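Local coordinates for CADD-like protein of unknown function (Nostoc punctiforme, PDB 3B5O) that is of unknown function but resembles CADD and belongs to an all-helical family of the heme-oxygenase-like group, consistent with a possible oxidoreductase role, at residues A[19-24]-A[220-225]; A[27-32]-A[157-162]. All coordinates share one frame; numbering follows the deposited sequence. Where two conformers were deposited one is given.

Interaction 1. Residues A[19-24]-A[220-225]; sequences YVAFSI and VWWQEL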
ATOM      1  N   TYR A  19       1.083  11.436   9.706  1.00 17.13           N
ATOM      2  CA  TYR A  19       1.072   9.958   9.713  1.00 15.40           C
ATOM      3  C   TYR A  19       2.487   9.393   9.818  1.00 15.30           C
ATOM      4  O   TYR A  19       3.178   9.266   8.821  1.00 16.91           O
ATOM      5  CB  TYR A  19       0.356   9.424   8.469  1.00 15.59           C
ATOM      6  CG  TYR A  19      -1.120   9.555   8.621  1.00 14.87           C
ATOM      7  CD1 TYR A  19      -1.742  10.798   8.489  1.00 15.80           C
ATOM      8  CD2 TYR A  19      -1.891   8.499   9.042  1.00 15.57           C
ATOM      9  CE1 TYR A  19      -3.087  10.949   8.723  1.00 16.27           C
ATOM     10  CE2 TYR A  19      -3.245   8.621   9.270  1.00 15.34           C
ATOM     11  CZ  TYR A  19      -3.839   9.871   9.114  1.00 15.45           C
ATOM     12  OH  TYR A  19      -5.167  10.034   9.340  1.00 17.16           O
ATOM     13  N   VAL A  20       2.868   9.016  11.025  1.00 14.48           N
ATOM     14  CA  VAL A  20       4.214   8.474  11.253  1.00 15.11           C
ATOM     15  C   VAL A  20       4.468   7.197  10.461  1.00 13.49           C
ATOM     16  O   VAL A  20       5.607   6.903  10.132  1.00 15.52           O
ATOM     17  CB  VAL A  20       4.509   8.221  12.736  1.00 16.67           C
ATOM     18  CG1 VAL A  20       4.521   9.558  13.516  1.00 19.09           C
ATOM     19  CG2 VAL A  20       3.566   7.220  13.382  1.00 19.33           C
ATOM     20  N   ALA A  21       3.438   6.421  10.150  1.00 13.86           N
ATOM     21  CA  ALA A  21       3.695   5.182   9.428  1.00 13.71           C
ATOM     22  C   ALA A  21       4.314   5.412   8.067  1.00 14.79           C
ATOM     23  O   ALA A  21       4.951   4.522   7.533  1.00 14.76           O
ATOM     24  CB  ALA A  21       2.398   4.376   9.266  1.00 14.82           C
ATOM     25  N   PHE A  22       4.068   6.584   7.478  1.00 14.64           N
ATOM     26  CA  PHE A  22       4.554   6.890   6.149  1.00 15.64           C
ATOM     27  C   PHE A  22       5.788   7.774   6.175  1.00 17.17           C
ATOM     28  O   PHE A  22       6.271   8.177   5.120  1.00 19.57           O
ATOM     29  CB  PHE A  22       3.400   7.435   5.300  1.00 18.04           C
ATOM     30  CG  PHE A  22       2.290   6.436   5.201  1.00 17.42           C
ATOM     31  CD1 PHE A  22       2.503   5.267   4.501  1.00 20.86           C
ATOM     32  CD2 PHE A  22       1.115   6.580   5.922  1.00 20.79           C
ATOM     33  CE1 PHE A  22       1.557   4.256   4.459  1.00 23.03           C
ATOM     34  CE2 PHE A  22       0.140   5.562   5.862  1.00 22.07           C
ATOM     35  CZ  PHE A  22       0.388   4.422   5.138  1.00 23.90           C
ATOM     36  N   SER A  23       6.297   8.033   7.379  1.00 15.60           N
ATOM     37  CA  SER A  23       7.555   8.762   7.555  1.00 16.04           C
ATOM     38  C   SER A  23       8.754   7.829   7.477  1.00 15.28           C
ATOM     39  O   SER A  23       8.793   6.800   8.154  1.00 17.06           O
ATOM     40  CB  SER A  23       7.565   9.411   8.915  1.00 16.53           C
ATOM     41  OG  SER A  23       8.861   9.909   9.259  1.00 19.31           O
ATOM     42  N   ILE A  24       9.759   8.228   6.712  1.00 17.62           N
ATOM     43  CA  ILE A  24      10.948   7.405   6.552  1.00 17.69           C
ATOM     44  C   ILE A  24      11.784   7.318   7.831  1.00 18.67           C
ATOM     45  O   ILE A  24      12.587   6.396   7.987  1.00 20.98           O
ATOM     46  CB  ILE A  24      11.793   7.907   5.348  1.00 19.03           C
ATOM     47  CG1 ILE A  24      12.770   6.837   4.853  1.00 21.16           C
ATOM     48  CG2 ILE A  24      12.523   9.210   5.674  1.00 23.06           C
ATOM     49  CD1 ILE A  24      12.132   5.521   4.420  1.00 21.03           C
ATOM     50  N   VAL A 220      -2.368   1.895  11.510  0.50 11.06           N
ATOM     51  CA  VAL A 220      -2.613   0.950  12.585  0.50 11.76           C
ATOM     52  C   VAL A 220      -1.903  -0.380  12.320  0.50 11.18           C
ATOM     53  O   VAL A 220      -1.280  -0.937  13.203  0.50 12.51           O
ATOM     54  CB  VAL A 220      -4.141   0.782  12.843  0.50 12.15           C
ATOM     55  CG1 VAL A 220      -4.427  -0.506  13.604  0.50 11.99           C
ATOM     56  CG2 VAL A 220      -4.679   2.020  13.593  0.50 12.21           C
ATOM     57  N   TRP A 221      -1.969  -0.859  11.086  1.00 11.44           N
ATOM     58  CA  TRP A 221      -1.294  -2.100  10.696  1.00 10.88           C
ATOM     59  C   TRP A 221       0.203  -2.029  10.886  1.00 11.31           C
ATOM     60  O   TRP A 221       0.798  -2.930  11.480  1.00 12.45           O
ATOM     61  CB  TRP A 221      -1.645  -2.442   9.259  1.00 11.31           C
ATOM     62  CG  TRP A 221      -0.965  -3.612   8.654  1.00 11.33           C
ATOM     63  CD1 TRP A 221      -1.037  -4.907   9.049  1.00 12.33           C
ATOM     64  CD2 TRP A 221      -0.203  -3.586   7.448  1.00 12.18           C
ATOM     65  NE1 TRP A 221      -0.315  -5.692   8.190  1.00 13.17           N
ATOM     66  CE2 TRP A 221       0.181  -4.914   7.177  1.00 13.57           C
ATOM     67  CE3 TRP A 221       0.180  -2.567   6.562  1.00 14.41           C
ATOM     68  CZ2 TRP A 221       0.906  -5.257   6.040  1.00 15.12           C
ATOM     69  CZ3 TRP A 221       0.906  -2.893   5.448  1.00 15.92           C
ATOM     70  CH2 TRP A 221       1.272  -4.241   5.195  1.00 15.69           C
ATOM     71  N   TRP A 222       0.825  -0.966  10.408  1.00 11.22           N
ATOM     72  CA  TRP A 222       2.273  -0.833  10.596  1.00 11.08           C
ATOM     73  C   TRP A 222       2.646  -0.865  12.080  1.00 11.73           C
ATOM     74  O   TRP A 222       3.628  -1.480  12.464  1.00 12.73           O
ATOM     75  CB  TRP A 222       2.779   0.464   9.943  1.00 13.12           C
ATOM     76  CG  TRP A 222       3.025   0.327   8.475  1.00 12.90           C
ATOM     77  CD1 TRP A 222       2.246   0.774   7.448  1.00 13.51           C
ATOM     78  CD2 TRP A 222       4.116  -0.364   7.874  1.00 13.79           C
ATOM     79  NE1 TRP A 222       2.795   0.425   6.236  1.00 15.23           N
ATOM     80  CE2 TRP A 222       3.947  -0.281   6.477  1.00 15.26           C
ATOM     81  CE3 TRP A 222       5.232  -1.044   8.387  1.00 15.70           C
ATOM     82  CZ2 TRP A 222       4.852  -0.835   5.597  1.00 18.25           C
ATOM     83  CZ3 TRP A 222       6.118  -1.597   7.505  1.00 19.87           C
ATOM     84  CH2 TRP A 222       5.925  -1.494   6.133  1.00 19.61           C
ATOM     85  N   GLN A 223       1.857  -0.180  12.904  1.00 12.01           N
ATOM     86  CA  GLN A 223       2.102  -0.147  14.340  1.00 13.50           C
ATOM     87  C   GLN A 223       1.958  -1.541  14.943  1.00 12.86           C
ATOM     88  O   GLN A 223       2.792  -1.991  15.742  1.00 14.22           O
ATOM     89  CB  GLN A 223       1.163   0.852  15.010  1.00 13.98           C
ATOM     90  CG  GLN A 223       1.438   2.277  14.565  1.00 16.17           C
ATOM     91  CD  GLN A 223       0.422   3.281  15.030  1.00 18.56           C
ATOM     92  OE1 GLN A 223      -0.762   2.972  15.191  1.00 20.90           O
ATOM     93  NE2 GLN A 223       0.889   4.529  15.242  1.00 22.73           N
ATOM     94  N   GLU A 224       0.919  -2.259  14.528  1.00 12.98           N
ATOM     95  CA  GLU A 224       0.661  -3.570  15.097  1.00 14.14           C
ATOM     96  C   GLU A 224       1.671  -4.584  14.616  1.00 13.84           C
ATOM     97  O   GLU A 224       2.071  -5.491  15.378  1.00 15.10           O
ATOM     98  CB  GLU A 224      -0.759  -4.034  14.741  1.00 15.20           C
ATOM     99  CG  GLU A 224      -1.819  -3.246  15.434  1.00 16.05           C
ATOM    100  CD  GLU A 224      -3.218  -3.474  14.888  1.00 17.83           C
ATOM    101  OE1 GLU A 224      -3.343  -4.154  13.870  1.00 21.97           O
ATOM    102  OE2 GLU A 224      -4.152  -2.959  15.502  1.00 24.59           O
ATOM    103  N   LEU A 225       2.090  -4.447  13.371  0.50 13.13           N
ATOM    104  CA  LEU A 225       3.082  -5.343  12.798  0.50 13.73           C
ATOM    105  C   LEU A 225       4.477  -5.148  13.420  0.50 14.43           C
ATOM    106  O   LEU A 225       5.263  -6.094  13.531  0.50 15.00           O
ATOM    107  CB  LEU A 225       3.104  -5.137  11.293  0.50 13.73           C
ATOM    108  CG  LEU A 225       4.011  -6.038  10.489  0.50 13.83           C
ATOM    109  CD1 LEU A 225       3.546  -7.475  10.579  0.50 14.44           C
ATOM    110  CD2 LEU A 225       4.011  -5.603   9.044  0.50 14.09           C
TER
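Trp222 and Ala21 meet CB to CB, 4.0 Å apart, each with its CB directed toward the opposite segment. The alanine methyl also reaches the start of the indole, with Ala21 CB 4.0 Å from Trp222 CD1, so it sits against the base of the side chain. CG of Trp222 is anti to its own carbonyl carbon (chi1 -83°), which carries the indole past Ala21 to Phe22. There the edge of Trp222 is turned toward the face of the phenyl ring in an offset edge-to-face pair: planes at 81°, centroid of the five-membered ring 6.0 Å from that of Phe22. Within this all-helical, heme-oxygenase-like fold, the contact lays a short 3-10 turn, Val20 to Phe22, against the long helix 204-230, just after helix 2-18 has ended. Gln219, one turn before Gln223 on that helix, accepts a hydrogen bond from Ala21 N through its OE1. The indole NE1, 4.4 Å from Phe22 CE1, is buried without a hydrogen-bonding partner anywhere in the model. Where the contact is partly exposed, Gln223 points the NE2 end of its amide at Val20, with NE2 4.2 Å from CG2 of the valine.

Interaction 2. Residues A[27-32]-A[157-162]; sequences NPVVQM and VKLVEW
Val29 and Val30, seated in an Asx motif headed by Asn27, meet the side chains of Leu159 and Lys158, joining the loop between helices 2-18 and 38-68 to helix 135-163 of the all-helical, heme-oxygenase-like fold. In both pairs the side chains run roughly at right angles. Val29 CG1, anti to the backbone N (chi1 176°), comes up to both leucine methyls, 3.9 Å from Leu159 CD2 and 4.1 Å from Leu159 CD1. Val30 packs both of its methyls on the aliphatic part of Lys158: CG1 lies 3.7 Å from Lys158 CE, while CG2 is 3.9 Å from Lys158 CD. The lysine chain stays extended as far as CE and bends only at its last torsion (chi4 73°), so its methylenes rather than its amine meet the valine. Further out, Leu33 touches both Lys158 and Leu159, and Ile41 and Val44 of helix 38-68 pack on Val29. The valines are held in place by the turn they sit in. Asn27 OD1 receives a weak bond from Val29 N and a better-aligned one from Val30 N, which is 3.1 Å from Asn27 OD1 and lies in the carbonyl plane on a lone pair.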
ATOM      1  N   ASN A  27       8.391   5.881  11.052  1.00 14.80           N
ATOM      2  CA  ASN A  27       7.657   4.617  10.901  1.00 14.38           C
ATOM      3  C   ASN A  27       8.027   3.676  12.050  1.00 13.09           C
ATOM      4  O   ASN A  27       9.193   3.616  12.436  1.00 14.20           O
ATOM      5  CB  ASN A  27       7.927   4.023   9.524  1.00 14.72           C
ATOM      6  CG  ASN A  27       7.463   2.597   9.401  1.00 14.02           C
ATOM      7  OD1 ASN A  27       8.150   1.693   9.857  1.00 15.20           O
ATOM      8  ND2 ASN A  27       6.322   2.386   8.739  1.00 14.35           N
ATOM      9  N   PRO A  28       7.050   2.953  12.621  1.00 14.47           N
ATOM     10  CA  PRO A  28       7.351   2.158  13.798  1.00 15.29           C
ATOM     11  C   PRO A  28       8.303   0.982  13.592  1.00 14.34           C
ATOM     12  O   PRO A  28       8.963   0.595  14.549  1.00 15.81           O
ATOM     13  CB  PRO A  28       5.976   1.689  14.278  1.00 16.95           C
ATOM     14  CG  PRO A  28       5.130   1.751  13.104  1.00 16.71           C
ATOM     15  CD  PRO A  28       5.606   2.932  12.315  1.00 14.83           C
ATOM     16  N   VAL A  29       8.357   0.418  12.392  1.00 12.84           N
ATOM     17  CA  VAL A  29       9.354  -0.593  12.096  1.00 13.99           C
ATOM     18  C   VAL A  29      10.731   0.059  11.999  1.00 14.73           C
ATOM     19  O   VAL A  29      11.707  -0.441  12.561  1.00 15.52           O
ATOM     20  CB  VAL A  29       8.983  -1.423  10.852  1.00 14.23           C
ATOM     21  CG1 VAL A  29      10.119  -2.391  10.531  1.00 14.99           C
ATOM     22  CG2 VAL A  29       7.645  -2.183  11.094  1.00 15.45           C
ATOM     23  N   VAL A  30      10.831   1.187  11.296  1.00 14.48           N
ATOM     24  CA  VAL A  30      12.111   1.933  11.252  1.00 15.07           C
ATOM     25  C   VAL A  30      12.600   2.225  12.677  1.00 16.13           C
ATOM     26  O   VAL A  30      13.791   2.076  12.980  1.00 17.43           O
ATOM     27  CB  VAL A  30      11.988   3.233  10.437  1.00 15.89           C
ATOM     28  CG1 VAL A  30      13.258   4.107  10.614  1.00 16.84           C
ATOM     29  CG2 VAL A  30      11.741   2.890   8.953  1.00 17.86           C
ATOM     30  N   GLN A  31      11.678   2.594  13.563  1.00 14.94           N
ATOM     31  CA  GLN A  31      12.031   2.960  14.945  1.00 17.17           C
ATOM     32  C   GLN A  31      12.558   1.800  15.775  1.00 18.01           C
ATOM     33  O   GLN A  31      13.179   2.035  16.823  1.00 22.34           O
ATOM     34  CB  GLN A  31      10.848   3.630  15.653  1.00 19.90           C
ATOM     35  CG  GLN A  31      10.560   5.016  15.104  1.00 20.95           C
ATOM     36  CD  GLN A  31      11.417   6.081  15.756  1.00 24.73           C
ATOM     37  OE1 GLN A  31      11.499   6.145  16.990  1.00 29.65           O
ATOM     38  NE2 GLN A  31      12.051   6.923  14.944  1.00 30.61           N
HETATM   39  N   MSE A  32      12.324   0.564  15.332  1.00 16.11           N
HETATM   40  CA  MSE A  32      12.821  -0.617  16.035  1.00 17.93           C
HETATM   41  C   MSE A  32      14.065  -1.221  15.390  1.00 15.49           C
HETATM   42  O   MSE A  32      14.583  -2.215  15.894  1.00 15.71           O
HETATM   43  CB  MSE A  32      11.736  -1.693  16.211  1.00 20.12           C
HETATM   44  CG  MSE A  32      11.289  -2.438  14.930  1.00 22.84           C
HETATM   45 SE   MSE A  32       9.874  -3.627  15.307  0.75 26.42          SE
HETATM   46  CE  MSE A  32      11.016  -5.205  15.446  1.00 26.38           C
ATOM     47  N   VAL A 157      12.157  -0.034   0.390  1.00 18.14           N
ATOM     48  CA  VAL A 157      13.562  -0.002  -0.074  1.00 19.86           C
ATOM     49  C   VAL A 157      14.504   0.033   1.147  1.00 18.87           C
ATOM     50  O   VAL A 157      15.514  -0.702   1.201  1.00 19.87           O
ATOM     51  CB  VAL A 157      13.831   1.200  -1.027  1.00 20.49           C
ATOM     52  CG1 VAL A 157      15.340   1.346  -1.307  1.00 25.07           C
ATOM     53  CG2 VAL A 157      13.101   1.014  -2.325  1.00 24.19           C
ATOM     54  N   LYS A 158      14.202   0.894   2.119  0.50 17.53           N
ATOM     55  CA  LYS A 158      15.019   0.990   3.327  0.50 18.05           C
ATOM     56  C   LYS A 158      15.114  -0.345   4.053  0.50 17.72           C
ATOM     57  O   LYS A 158      16.204  -0.805   4.383  0.50 17.97           O
ATOM     58  CB  LYS A 158      14.483   2.067   4.268  0.50 18.36           C
ATOM     59  CG  LYS A 158      15.222   2.178   5.600  0.50 18.06           C
ATOM     60  CD  LYS A 158      14.677   3.319   6.442  0.50 18.28           C
ATOM     61  CE  LYS A 158      15.433   3.475   7.734  0.50 19.72           C
ATOM     62  NZ  LYS A 158      16.780   4.049   7.486  0.50 23.98           N
ATOM     63  N   LEU A 159      13.974  -0.984   4.294  1.00 16.82           N
ATOM     64  CA  LEU A 159      13.976  -2.252   5.028  1.00 17.08           C
ATOM     65  C   LEU A 159      14.706  -3.337   4.253  1.00 18.09           C
ATOM     66  O   LEU A 159      15.440  -4.139   4.840  1.00 18.60           O
ATOM     67  CB  LEU A 159      12.548  -2.695   5.318  1.00 17.49           C
ATOM     68  CG  LEU A 159      11.746  -1.740   6.202  1.00 17.02           C
ATOM     69  CD1 LEU A 159      10.332  -2.300   6.421  1.00 18.04           C
ATOM     70  CD2 LEU A 159      12.456  -1.490   7.561  1.00 17.86           C
ATOM     71  N   VAL A 160      14.502  -3.371   2.938  1.00 19.00           N
ATOM     72  CA  VAL A 160      15.134  -4.403   2.102  1.00 21.00           C
ATOM     73  C   VAL A 160      16.646  -4.186   2.049  1.00 21.29           C
ATOM     74  O   VAL A 160      17.417  -5.160   2.149  1.00 23.50           O
ATOM     75  CB  VAL A 160      14.468  -4.507   0.700  1.00 21.82           C
ATOM     76  CG1 VAL A 160      15.275  -5.432  -0.235  1.00 25.81           C
ATOM     77  CG2 VAL A 160      13.034  -5.035   0.843  1.00 22.90           C
ATOM     78  N   GLU A 161      17.078  -2.933   1.936  1.00 21.64           N
ATOM     79  CA  GLU A 161      18.516  -2.611   1.997  1.00 24.85           C
ATOM     80  C   GLU A 161      19.115  -2.976   3.355  1.00 23.07           C
ATOM     81  O   GLU A 161      20.241  -3.482   3.431  1.00 24.98           O
ATOM     82  CB  GLU A 161      18.770  -1.135   1.686  1.00 25.45           C
ATOM     83  CG  GLU A 161      18.607  -0.788   0.218  1.00 29.79           C
ATOM     84  CD  GLU A 161      18.842   0.685  -0.076  1.00 34.31           C
ATOM     85  OE1 GLU A 161      19.007   1.475   0.879  1.00 46.54           O
ATOM     86  OE2 GLU A 161      18.859   1.060  -1.273  1.00 45.14           O
ATOM     87  N   TRP A 162      18.368  -2.739   4.432  1.00 21.52           N
ATOM     88  CA  TRP A 162      18.801  -3.110   5.782  1.00 20.21           C
ATOM     89  C   TRP A 162      19.029  -4.620   5.915  1.00 20.00           C
ATOM     90  O   TRP A 162      19.993  -5.062   6.555  1.00 22.94           O
ATOM     91  CB  TRP A 162      17.783  -2.606   6.816  1.00 19.94           C
ATOM     92  CG  TRP A 162      18.139  -2.800   8.251  1.00 18.64           C
ATOM     93  CD1 TRP A 162      18.741  -1.878   9.072  1.00 20.43           C
ATOM     94  CD2 TRP A 162      17.850  -3.934   9.069  1.00 19.15           C
ATOM     95  NE1 TRP A 162      18.868  -2.386  10.328  1.00 20.80           N
ATOM     96  CE2 TRP A 162      18.338  -3.650  10.367  1.00 17.35           C
ATOM     97  CE3 TRP A 162      17.279  -5.186   8.830  1.00 18.53           C
ATOM     98  CZ2 TRP A 162      18.227  -4.554  11.420  1.00 20.37           C
ATOM     99  CZ3 TRP A 162      17.149  -6.061   9.865  1.00 18.96           C
ATOM    100  CH2 TRP A 162      17.626  -5.761  11.148  1.00 20.57           C
TER

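In the fold
Interactions 1 and 2 draw on one loop, the connection between helices 2-18 and 38-68: interaction 1 sets its first part against helix 204-230 and interaction 2 its later part against helix 135-163, though both parts touch both helices, so the loop bridges two helices distant in sequence. Their centres are about 11 Å apart, on the same side of the chain's centre, and they touch directly. Asn27 ND2 lies 2.8 Å from Ala21 O, a probable hydrogen bond that ties the two turns together while the other amide atom serves the turn of interaction 2. Trp222 spans both, its CE3 being 3.6 Å from Asn27 ND2, and Val29 also touches its side chain. Ile24 O packs 3.5 Å from Val30 CG1.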